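Local structure of RILP-like protein 2 (Mus musculus, 4KP3) at residues A81-E84 against L85-R89. The protein takes part in cell shape and in protein transport away from primary cilia, promotes dendritic spines, and probably dimerises through its helical RH1 domain, the part in this chain. Sequence-based numbering, arbitrary orientation.
Sequences AVEE and LRMER
Val82 lays its CG1 methyl over one face of the Arg86 guanidinium, 3.3 Å from NH1 of Arg86, the two side chains running side by side one turn apart. CG1 stands anti to the backbone N of Val82 (chi1 162°), while the Arg86 chain, bent at chi2, brings its flat end back over the methyl. On another side of the same turns, the side chains of Glu84 and Met87 cross at about a right angle. Bends at chi2 of Glu84 and chi3 of Met87 bring Glu84 OE1 to 3.1 Å from Met87 CE, a carboxylate oxygen against a methyl. Glu83 OE1 approaches Met87 more loosely, 3.9 Å from its CG. Glu84 and Glu88 carry like charges with OE2 atoms 3.7 Å apart and carboxylate planes turned 41° against each other; a salt bridge from Glu88 to Arg89 of the second subunit probably eases this repulsion. Beneath the side chains the alpha-helical i to i+4 ladder is continuous, from Leu85 N to Ala81 O (3.0 Å) through to Glu88 N to Glu84 O (3.2 Å). These turns belong to the long helix 55-100, in its stretch beyond the part flanked by helix 34-49. Here Val82 packs on Val82 of the second subunit and the buried Leu85 on its Arg89, joining helix 55-100 to its copy there, consistent with a coiled coil.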
loop_
_atom_site.group_PDB
_atom_site.type_symbol
_atom_site.label_atom_id
_atom_site.label_comp_id
_atom_site.label_asym_id
_atom_site.label_seq_id
_atom_site.Cartn_x
_atom_site.Cartn_y
_atom_site.Cartn_z
ATOM N N ALA E 81 14.677 -15.896 -15.273
ATOM C CA ALA E 81 14.557 -16.201 -16.696
ATOM C C ALA E 81 15.647 -15.512 -17.522
ATOM O O ALA E 81 16.287 -16.143 -18.363
ATOM C CB ALA E 81 13.167 -15.844 -17.219
ATOM N N VAL E 82 15.864 -14.222 -17.271
ATOM C CA VAL E 82 16.909 -13.477 -17.970
ATOM C C VAL E 82 18.287 -14.088 -17.725
ATOM O O VAL E 82 19.076 -14.240 -18.654
ATOM C CB VAL E 82 16.916 -11.977 -17.585
ATOM C CG1 VAL E 82 18.239 -11.324 -17.958
ATOM C CG2 VAL E 82 15.764 -11.247 -18.261
ATOM N N GLU E 83 18.561 -14.466 -16.481
ATOM C CA GLU E 83 19.858 -15.045 -16.136
ATOM C C GLU E 83 20.121 -16.387 -16.829
ATOM O O GLU E 83 21.215 -16.616 -17.350
ATOM C CB GLU E 83 20.008 -15.192 -14.622
ATOM C CG GLU E 83 21.371 -15.708 -14.202
ATOM C CD GLU E 83 22.505 -14.893 -14.798
ATOM O OE1 GLU E 83 23.340 -15.471 -15.526
ATOM O OE2 GLU E 83 22.561 -13.672 -14.539
ATOM N N GLU E 84 19.121 -17.267 -16.836
ATOM C CA GLU E 84 19.271 -18.579 -17.464
ATOM C C GLU E 84 19.446 -18.454 -18.973
ATOM O O GLU E 84 20.287 -19.134 -19.568
ATOM C CB GLU E 84 18.089 -19.500 -17.134
ATOM C CG GLU E 84 18.031 -20.767 -17.988
ATOM C CD GLU E 84 19.266 -21.656 -17.839
ATOM O OE1 GLU E 84 19.797 -21.768 -16.713
ATOM O OE2 GLU E 84 19.705 -22.250 -18.849
ATOM N N LEU E 85 18.666 -17.570 -19.587
ATOM C CA LEU E 85 18.789 -17.341 -21.020
ATOM C C LEU E 85 20.147 -16.734 -21.379
ATOM O O LEU E 85 20.692 -17.027 -22.442
ATOM C CB LEU E 85 17.628 -16.491 -21.553
ATOM C CG LEU E 85 16.371 -17.289 -21.915
ATOM C CD1 LEU E 85 15.183 -16.380 -22.196
ATOM C CD2 LEU E 85 16.635 -18.202 -23.110
ATOM N N ARG E 86 20.702 -15.914 -20.489
ATOM C CA ARG E 86 22.013 -15.306 -20.736
ATOM C C ARG E 86 23.132 -16.340 -20.810
ATOM O O ARG E 86 23.954 -16.299 -21.724
ATOM C CB ARG E 86 22.343 -14.224 -19.699
ATOM C CG ARG E 86 21.529 -12.955 -19.881
ATOM C CD ARG E 86 22.371 -11.698 -19.770
ATOM N NE ARG E 86 21.736 -10.579 -20.466
ATOM C CZ ARG E 86 21.060 -9.604 -19.867
ATOM N NH1 ARG E 86 20.937 -9.591 -18.546
ATOM N NH2 ARG E 86 20.516 -8.635 -20.591
ATOM N N MET E 87 23.158 -17.263 -19.851
ATOM C CA MET E 87 24.134 -18.352 -19.858
ATOM C C MET E 87 24.024 -19.175 -21.132
ATOM O O MET E 87 25.012 -19.401 -21.833
ATOM C CB MET E 87 23.916 -19.275 -18.663
ATOM C CG MET E 87 24.365 -18.716 -17.331
ATOM S SD MET E 87 24.355 -20.008 -16.071
ATOM C CE MET E 87 22.728 -20.692 -16.350
ATOM N N GLU E 88 22.808 -19.624 -21.415
ATOM C CA GLU E 88 22.530 -20.445 -22.585
ATOM C C GLU E 88 23.005 -19.751 -23.850
ATOM O O GLU E 88 23.656 -20.359 -24.700
ATOM C CB GLU E 88 21.032 -20.690 -22.678
ATOM C CG GLU E 88 20.651 -22.114 -22.953
ATOM C CD GLU E 88 19.159 -22.266 -23.106
ATOM O OE1 GLU E 88 18.730 -22.900 -24.092
ATOM O OE2 GLU E 88 18.418 -21.743 -22.243
ATOM N N ARG E 89 22.674 -18.469 -23.958
ATOM C CA ARG E 89 23.050 -17.655 -25.104
ATOM C C ARG E 89 24.569 -17.510 -25.210
ATOM O O ARG E 89 25.125 -17.604 -26.304
ATOM C CB ARG E 89 22.363 -16.284 -25.014
ATOM C CG ARG E 89 22.420 -15.434 -26.272
ATOM C CD ARG E 89 23.710 -14.631 -26.356
ATOM N NE ARG E 89 24.036 -13.990 -25.085
ATOM C CZ ARG E 89 23.663 -12.757 -24.756
ATOM N NH1 ARG E 89 22.951 -12.036 -25.611
ATOM N NH2 ARG E 89 24.001 -12.247 -23.577
#